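Local coordinates for iron-regulated outer membrane protein (PDB 4B7O) that acts as a TonB-dependent iron transporter of the meningococcal outer membrane, probably importing siderophore-bound iron through a plugged beta barrel, at residues 329-334 / 363-368; 563-568 / 585-590. All blocks are in the same frame, centred on the assembly; numbering follows the deposited sequence.

TonB-dependent transporters combine a beta barrel with a plug held inside it, and two places on the barrel wall illustrate how neighbouring strands are joined. Interaction 1 pairs strands 323-339 and 355-373; interaction 2, later in the chain, pairs strands 551-567 and 578-600. Each links antiparallel neighbours in the wall; those of interaction 1 are consecutive along the chain, while the short strand 569-570 lies between those of interaction 2. Their centres lie about 29 Å apart and their nearest atoms about 19 Å, so they do not touch. Both send side chains to the plug, yet interaction 1 is regular pairing whereas interaction 2 marks a corner where regular pairing breaks down.

Interaction 1 of 2, residues 329-334 / 363-368; sequences NAYVLE and GMNFNF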
ATOM      1  N   ASN A 329      12.557  14.073   7.224  1.00 41.24           N
ATOM      2  CA  ASN A 329      11.326  14.664   6.796  1.00 39.29           C
ATOM      3  C   ASN A 329      10.355  14.979   7.936  1.00 40.76           C
ATOM      4  O   ASN A 329      10.489  14.438   9.071  1.00 39.64           O
ATOM      5  CB  ASN A 329      10.698  13.843   5.681  1.00 36.96           C
ATOM      6  CG  ASN A 329      10.052  12.584   6.173  1.00 37.45           C
ATOM      7  OD1 ASN A 329      10.599  11.862   7.042  1.00 39.23           O
ATOM      8  ND2 ASN A 329       8.842  12.292   5.625  1.00 35.78           N
ATOM      9  N   ALA A 330       9.406  15.872   7.650  1.00 36.18           N
ATOM     10  CA  ALA A 330       8.344  16.089   8.612  1.00 38.48           C
ATOM     11  C   ALA A 330       7.041  16.236   7.870  1.00 39.74           C
ATOM     12  O   ALA A 330       6.955  16.952   6.865  1.00 38.45           O
ATOM     13  CB  ALA A 330       8.615  17.364   9.395  1.00 41.73           C
ATOM     14  N   TYR A 331       6.002  15.600   8.373  1.00 33.52           N
ATOM     15  CA  TYR A 331       4.818  15.644   7.647  1.00 32.11           C
ATOM     16  C   TYR A 331       3.557  15.629   8.508  1.00 32.52           C
ATOM     17  O   TYR A 331       3.578  15.271   9.687  1.00 29.81           O
ATOM     18  CB  TYR A 331       4.826  14.439   6.688  1.00 37.68           C
ATOM     19  CG  TYR A 331       4.742  13.144   7.406  1.00 36.52           C
ATOM     20  CD1 TYR A 331       3.539  12.604   7.734  1.00 36.31           C
ATOM     21  CD2 TYR A 331       5.911  12.487   7.815  1.00 41.41           C
ATOM     22  CE1 TYR A 331       3.482  11.409   8.432  1.00 43.76           C
ATOM     23  CE2 TYR A 331       5.869  11.303   8.496  1.00 39.41           C
ATOM     24  CZ  TYR A 331       4.662  10.771   8.795  1.00 41.09           C
ATOM     25  OH  TYR A 331       4.630   9.587   9.456  1.00 49.40           O
ATOM     26  N   VAL A 332       2.444  15.898   7.830  1.00 33.28           N
ATOM     27  CA  VAL A 332       1.073  15.809   8.390  1.00 33.70           C
ATOM     28  C   VAL A 332       0.210  15.125   7.381  1.00 31.49           C
ATOM     29  O   VAL A 332       0.065  15.560   6.264  1.00 32.99           O
ATOM     30  CB  VAL A 332       0.491  17.231   8.580  1.00 38.25           C
ATOM     31  CG1 VAL A 332      -0.844  17.168   9.270  1.00 39.85           C
ATOM     32  CG2 VAL A 332       1.488  18.120   9.342  1.00 39.84           C
ATOM     33  N   LEU A 333      -0.366  14.037   7.753  1.00 35.12           N
ATOM     34  CA  LEU A 333      -1.079  13.257   6.817  1.00 34.14           C
ATOM     35  C   LEU A 333      -2.520  13.232   7.305  1.00 38.19           C
ATOM     36  O   LEU A 333      -2.788  12.864   8.451  1.00 33.20           O
ATOM     37  CB  LEU A 333      -0.514  11.858   6.892  1.00 36.93           C
ATOM     38  CG  LEU A 333      -0.405  11.085   5.598  1.00 48.16           C
ATOM     39  CD1 LEU A 333       0.213   9.717   5.865  1.00 51.16           C
ATOM     40  CD2 LEU A 333      -1.751  10.919   4.911  1.00 49.64           C
ATOM     41  N   GLU A 334      -3.451  13.638   6.449  1.00 38.96           N
ATOM     42  CA  GLU A 334      -4.850  13.630   6.823  1.00 41.39           C
ATOM     43  C   GLU A 334      -5.614  12.691   5.923  1.00 40.41           C
ATOM     44  O   GLU A 334      -5.519  12.783   4.718  1.00 42.18           O
ATOM     45  CB  GLU A 334      -5.492  15.031   6.762  1.00 41.00           C
ATOM     46  CG  GLU A 334      -4.734  16.114   7.538  1.00 54.16           C
ATOM     47  CD  GLU A 334      -5.303  16.506   8.933  1.00 56.43           C
ATOM     48  OE1 GLU A 334      -6.112  15.740   9.543  1.00 55.10           O
ATOM     49  OE2 GLU A 334      -4.900  17.604   9.427  1.00 52.57           O
ATOM     50  N   GLY A 363       4.444  13.071  11.740  1.00 37.92           N
ATOM     51  CA  GLY A 363       5.640  12.272  11.833  1.00 37.40           C
ATOM     52  C   GLY A 363       6.815  13.070  11.430  1.00 35.03           C
ATOM     53  O   GLY A 363       6.682  14.063  10.703  1.00 40.80           O
ATOM     54  N   MET A 364       7.952  12.670  11.959  1.00 36.52           N
ATOM     55  CA  MET A 364       9.241  13.167  11.516  1.00 38.08           C
ATOM     56  C   MET A 364      10.247  12.058  11.514  1.00 34.56           C
ATOM     57  O   MET A 364      10.157  11.135  12.304  1.00 38.77           O
ATOM     58  CB  MET A 364       9.732  14.333  12.353  1.00 37.22           C
ATOM     59  CG  MET A 364       9.150  14.338  13.734  1.00 48.33           C
ATOM     60  SD  MET A 364       9.836  15.698  14.698  1.00 56.50           S
ATOM     61  CE  MET A 364       9.761  15.017  16.364  1.00 47.76           C
ATOM     62  N   ASN A 365      11.198  12.170  10.608  1.00 37.71           N
ATOM     63  CA  ASN A 365      12.265  11.189  10.492  1.00 39.06           C
ATOM     64  C   ASN A 365      13.572  11.873  10.356  1.00 39.17           C
ATOM     65  O   ASN A 365      13.718  12.787   9.533  1.00 38.95           O
ATOM     66  CB  ASN A 365      12.057  10.335   9.264  1.00 36.88           C
ATOM     67  CG  ASN A 365      10.771   9.568   9.343  1.00 36.27           C
ATOM     68  OD1 ASN A 365      10.574   8.829  10.285  1.00 36.91           O
ATOM     69  ND2 ASN A 365       9.858   9.800   8.385  1.00 33.52           N
ATOM     70  N   PHE A 366      14.522  11.449  11.176  1.00 38.67           N
ATOM     71  CA  PHE A 366      15.892  11.920  10.963  1.00 44.67           C
ATOM     72  C   PHE A 366      16.809  10.717  10.765  1.00 43.16           C
ATOM     73  O   PHE A 366      16.932   9.869  11.642  1.00 42.86           O
ATOM     74  CB  PHE A 366      16.374  12.740  12.138  1.00 44.94           C
ATOM     75  CG  PHE A 366      15.529  13.958  12.431  1.00 49.15           C
ATOM     76  CD1 PHE A 366      14.353  13.849  13.197  1.00 48.33           C
ATOM     77  CD2 PHE A 366      15.916  15.220  11.975  1.00 50.75           C
ATOM     78  CE1 PHE A 366      13.564  14.961  13.480  1.00 49.60           C
ATOM     79  CE2 PHE A 366      15.134  16.342  12.275  1.00 52.30           C
ATOM     80  CZ  PHE A 366      13.958  16.210  13.019  1.00 51.30           C
ATOM     81  N   ASN A 367      17.423  10.644   9.600  1.00 39.89           N
ATOM     82  CA  ASN A 367      18.332   9.556   9.294  1.00 42.41           C
ATOM     83  C   ASN A 367      19.730  10.104   9.035  1.00 41.26           C
ATOM     84  O   ASN A 367      19.922  10.872   8.095  1.00 40.66           O
ATOM     85  CB  ASN A 367      17.777   8.776   8.093  1.00 42.51           C
ATOM     86  CG  ASN A 367      16.283   8.410   8.279  1.00 52.38           C
ATOM     87  OD1 ASN A 367      15.925   7.423   8.970  1.00 55.43           O
ATOM     88  ND2 ASN A 367      15.394   9.233   7.691  1.00 51.28           N
ATOM     89  N   PHE A 368      20.688   9.730   9.895  1.00 42.82           N
ATOM     90  CA  PHE A 368      22.113  10.093   9.744  1.00 48.14           C
ATOM     91  C   PHE A 368      23.038   8.969   9.247  1.00 51.95           C
ATOM     92  O   PHE A 368      22.925   7.807   9.695  1.00 49.08           O
ATOM     93  CB  PHE A 368      22.684  10.494  11.093  1.00 46.13           C
ATOM     94  CG  PHE A 368      21.962  11.606  11.759  1.00 53.55           C
ATOM     95  CD1 PHE A 368      22.336  12.939  11.517  1.00 51.13           C
ATOM     96  CD2 PHE A 368      20.927  11.336  12.675  1.00 59.24           C
ATOM     97  CE1 PHE A 368      21.687  13.982  12.177  1.00 56.00           C
ATOM     98  CE2 PHE A 368      20.266  12.381  13.335  1.00 61.47           C
ATOM     99  CZ  PHE A 368      20.660  13.704  13.085  1.00 62.47           C
TER
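The phenol ring of Tyr331 lies flat over the backbone of Gly363, its partner in an antiparallel hydrogen-bonded pair of the barrel wall. This cross-strand union of an aromatic residue with a glycine is the arrangement known as aromatic rescue of glycine. Gly363 CA stands 3.9 Å from the centroid of the Tyr331 ring and makes a CH-pi contact with its face, while Gly363 N sits over the ring centre. The torsion explains the overlap: CG of Tyr331 is placed between its own backbone N and carbonyl carbon (chi1 67°), which swings the ring across to the neighbouring strand, where glycine offers bare backbone. Two backbone hydrogen bonds close the pair, Tyr331 N to Gly363 O at 2.9 Å and Gly363 N to Tyr331 O at 3.1 Å.

Next along the strands comes the non-hydrogen-bonded pair Ala330 and Met364, whose side chains occupy the other face of the wall. Their CB atoms are 4.4 Å apart, and the methionine chain leads away beyond them, on the side that in this fold would normally meet the membrane.

The inward face continues with Asn329 and Asn365, paired through a backbone bond from Asn365 N to Asn329 O of 2.8 Å. Here the plug is close: Tyr331 touches Ala124, and Asn329 ND2 gives a hydrogen bond to the carbonyl of Asn123. Asn365 OD1 accepts one from Asn383 on the next strand, so the two amides join plug and wall in a polar chain. They lie side by side with planes only 18° apart, and Asn365 ND2 donates in the carbonyl plane to a lone pair of Asn329 OD1, 2.6 Å away, with 152° at the hydrogen.

Interaction 2 of 2, residues 563-568 / 585-590; sequences KDALAN and GYIKNH
The peptide carbonyl of Gly585 and the ring of Tyr586 are the flat groups here, and they serve different neighbours. Ala565 N approaches Gly585 O from above the carbonyl plane, 37° out of it, and therefore does not use a lone-pair direction, although the two atoms are 2.8 Å apart and hydrogen-bonded. The ring of Tyr586 turns away from residues 563-568 and stacks on Tyr617 of the following strand. Of the tyrosine's side chain, CB makes the nearest approach, 4.0 Å from CA of Lys563.

The geometry is that of a barrel strand turning a corner against its neighbour. Up to Ile562, bonded through its backbone to Ile587, strand 551-567 follows strand 578-600 in antiparallel fashion. Asp564 then adopts a left-handed backbone conformation and turns the chain. Its N is 3.2 Å from Gly585 O, but at too poor an angle to bond, and the next amide, that of Ala565, takes over the oxygen. Past the corner the short segment 565-567 runs at 109° to strand 585-590, and Leu566 and the residues after it make no contact with residues 585-590. Asn583, earlier on the partner strand, bonds the carbonyl of Asp564 through ND2, and Glu535 of strand 535-547 receives Leu566 N, so the corner is held from both neighbouring strands.

Beside this turn the methyl of Ala565 meets the tip of Ile587, with CB and CD1 3.5 Å apart. The isoleucine's CG1 is anti to its carbonyl carbon (chi1 -66°), which carries CD1 toward the alanine. Ile587 also touches Met112 and so faces the plug. The contact thus combines one bent backbone hydrogen bond with a small apolar patch, chemistry that implies a modest grip, with much of the corner's fixing left to neighbouring residues.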
ATOM      1  N   LYS A 563       5.108 -13.191  16.124  1.00 35.75           N
ATOM      2  CA  LYS A 563       4.588 -13.481  17.470  1.00 41.30           C
ATOM      3  C   LYS A 563       3.722 -12.323  17.979  1.00 42.21           C
ATOM      4  O   LYS A 563       3.935 -11.140  17.632  1.00 40.02           O
ATOM      5  CB  LYS A 563       5.726 -13.723  18.470  1.00 40.82           C
ATOM      6  CG  LYS A 563       6.705 -14.798  18.039  1.00 46.72           C
ATOM      7  CD  LYS A 563       6.908 -15.849  19.134  1.00 51.88           C
ATOM      8  CE  LYS A 563       8.038 -16.808  18.774  1.00 48.75           C
ATOM      9  NZ  LYS A 563       9.369 -16.102  18.839  1.00 49.85           N
ATOM     10  N   ASP A 564       2.764 -12.684  18.819  1.00 42.14           N
ATOM     11  CA  ASP A 564       1.854 -11.747  19.412  1.00 45.02           C
ATOM     12  C   ASP A 564       0.983 -10.993  18.403  1.00 42.75           C
ATOM     13  O   ASP A 564       0.805  -9.801  18.520  1.00 42.81           O
ATOM     14  CB  ASP A 564       2.639 -10.775  20.269  1.00 47.35           C
ATOM     15  CG  ASP A 564       3.179 -11.419  21.550  1.00 51.09           C
ATOM     16  OD1 ASP A 564       2.590 -12.441  22.027  1.00 47.44           O
ATOM     17  OD2 ASP A 564       4.192 -10.866  22.067  1.00 47.23           O
ATOM     18  N   ALA A 565       0.458 -11.688  17.409  1.00 42.24           N
ATOM     19  CA  ALA A 565      -0.426 -11.046  16.425  1.00 42.37           C
ATOM     20  C   ALA A 565      -1.664 -10.515  17.118  1.00 43.31           C
ATOM     21  O   ALA A 565      -2.179 -11.156  18.043  1.00 46.78           O
ATOM     22  CB  ALA A 565      -0.831 -12.056  15.375  1.00 31.38           C
ATOM     23  N   LEU A 566      -2.164  -9.374  16.661  1.00 43.93           N
ATOM     24  CA  LEU A 566      -3.448  -8.846  17.163  1.00 44.41           C
ATOM     25  C   LEU A 566      -4.499  -8.798  16.086  1.00 49.23           C
ATOM     26  O   LEU A 566      -4.256  -8.371  14.940  1.00 46.31           O
ATOM     27  CB  LEU A 566      -3.316  -7.456  17.764  1.00 44.12           C
ATOM     28  CG  LEU A 566      -2.139  -7.160  18.678  1.00 46.80           C
ATOM     29  CD1 LEU A 566      -1.060  -6.531  17.856  1.00 42.68           C
ATOM     30  CD2 LEU A 566      -2.565  -6.161  19.714  1.00 47.34           C
ATOM     31  N   ALA A 567      -5.694  -9.205  16.453  1.00 49.56           N
ATOM     32  CA  ALA A 567      -6.770  -9.062  15.516  1.00 54.61           C
ATOM     33  C   ALA A 567      -8.018  -8.429  16.185  1.00 54.85           C
ATOM     34  O   ALA A 567      -8.139  -7.217  16.243  1.00 51.28           O
ATOM     35  CB  ALA A 567      -7.069 -10.407  14.892  1.00 53.25           C
ATOM     36  N   ASN A 568      -8.936  -9.259  16.662  1.00 51.14           N
ATOM     37  CA  ASN A 568     -10.111  -8.799  17.390  1.00 55.92           C
ATOM     38  C   ASN A 568      -9.765  -8.549  18.882  1.00 59.31           C
ATOM     39  O   ASN A 568      -8.733  -9.042  19.411  1.00 56.66           O
ATOM     40  CB  ASN A 568     -11.248  -9.846  17.286  1.00 55.45           C
ATOM     41  CG  ASN A 568     -11.758 -10.031  15.866  1.00 53.47           C
ATOM     42  OD1 ASN A 568     -11.879  -9.078  15.117  1.00 58.11           O
ATOM     43  ND2 ASN A 568     -12.070 -11.260  15.499  1.00 57.09           N
ATOM     44  N   GLY A 585      -2.370 -14.557  19.152  1.00 41.14           N
ATOM     45  CA  GLY A 585      -1.701 -15.728  18.514  1.00 40.84           C
ATOM     46  C   GLY A 585      -0.452 -15.381  17.734  1.00 35.16           C
ATOM     47  O   GLY A 585       0.223 -14.374  17.982  1.00 34.80           O
ATOM     48  N   TYR A 586      -0.100 -16.221  16.793  1.00 37.38           N
ATOM     49  CA  TYR A 586       1.107 -15.911  15.993  1.00 38.53           C
ATOM     50  C   TYR A 586       0.909 -16.168  14.463  1.00 36.22           C
ATOM     51  O   TYR A 586       0.034 -16.898  14.051  1.00 42.95           O
ATOM     52  CB  TYR A 586       2.317 -16.656  16.585  1.00 36.24           C
ATOM     53  CG  TYR A 586       2.132 -18.138  16.594  1.00 34.56           C
ATOM     54  CD1 TYR A 586       2.479 -18.879  15.496  1.00 38.65           C
ATOM     55  CD2 TYR A 586       1.614 -18.812  17.705  1.00 39.45           C
ATOM     56  CE1 TYR A 586       2.305 -20.261  15.448  1.00 37.76           C
ATOM     57  CE2 TYR A 586       1.422 -20.190  17.673  1.00 36.76           C
ATOM     58  CZ  TYR A 586       1.781 -20.894  16.521  1.00 40.27           C
ATOM     59  OH  TYR A 586       1.632 -22.232  16.402  1.00 43.20           O
ATOM     60  N   ILE A 587       1.731 -15.573  13.638  1.00 38.26           N
ATOM     61  CA  ILE A 587       1.592 -15.733  12.193  1.00 39.79           C
ATOM     62  C   ILE A 587       2.870 -16.414  11.635  1.00 37.64           C
ATOM     63  O   ILE A 587       3.976 -16.062  12.002  1.00 35.92           O
ATOM     64  CB  ILE A 587       1.359 -14.338  11.528  1.00 42.45           C
ATOM     65  CG1 ILE A 587       0.020 -13.716  11.949  1.00 43.25           C
ATOM     66  CG2 ILE A 587       1.361 -14.401  10.019  1.00 45.72           C
ATOM     67  CD1 ILE A 587       0.060 -12.191  12.026  1.00 41.04           C
ATOM     68  N   LYS A 588       2.693 -17.419  10.790  1.00 39.21           N
ATOM     69  CA  LYS A 588       3.781 -17.946   9.946  1.00 41.29           C
ATOM     70  C   LYS A 588       3.520 -17.773   8.475  1.00 39.62           C
ATOM     71  O   LYS A 588       2.389 -17.907   8.001  1.00 40.15           O
ATOM     72  CB  LYS A 588       4.072 -19.398  10.270  1.00 41.07           C
ATOM     73  CG  LYS A 588       5.022 -19.475  11.464  1.00 43.13           C
ATOM     74  CD  LYS A 588       5.153 -20.867  11.999  1.00 40.89           C
ATOM     75  CE  LYS A 588       5.904 -20.837  13.316  1.00 50.98           C
ATOM     76  NZ  LYS A 588       7.317 -20.448  13.056  1.00 55.26           N
ATOM     77  N   ASN A 589       4.573 -17.437   7.751  1.00 40.44           N
ATOM     78  CA  ASN A 589       4.485 -17.355   6.308  1.00 35.32           C
ATOM     79  C   ASN A 589       5.770 -17.801   5.624  1.00 38.17           C
ATOM     80  O   ASN A 589       6.856 -17.480   6.094  1.00 38.71           O
ATOM     81  CB  ASN A 589       4.204 -15.928   5.923  1.00 34.12           C
ATOM     82  CG  ASN A 589       3.711 -15.794   4.489  1.00 34.15           C
ATOM     83  OD1 ASN A 589       3.232 -16.759   3.888  1.00 34.06           O
ATOM     84  ND2 ASN A 589       3.831 -14.593   3.938  1.00 28.59           N
ATOM     85  N   HIS A 590       5.671 -18.485   4.496  1.00 35.41           N
ATOM     86  CA  HIS A 590       6.877 -18.810   3.739  1.00 34.65           C
ATOM     87  C   HIS A 590       6.592 -18.913   2.295  1.00 32.30           C
ATOM     88  O   HIS A 590       5.452 -18.948   1.885  1.00 37.73           O
ATOM     89  CB  HIS A 590       7.468 -20.095   4.250  1.00 33.14           C
ATOM     90  CG  HIS A 590       6.606 -21.322   4.031  1.00 34.57           C
ATOM     91  ND1 HIS A 590       6.670 -22.063   2.895  1.00 37.07           N
ATOM     92  CD2 HIS A 590       5.774 -22.033   4.915  1.00 35.75           C
ATOM     93  CE1 HIS A 590       5.873 -23.161   3.016  1.00 36.58           C
ATOM     94  NE2 HIS A 590       5.315 -23.130   4.250  1.00 39.71           N
TER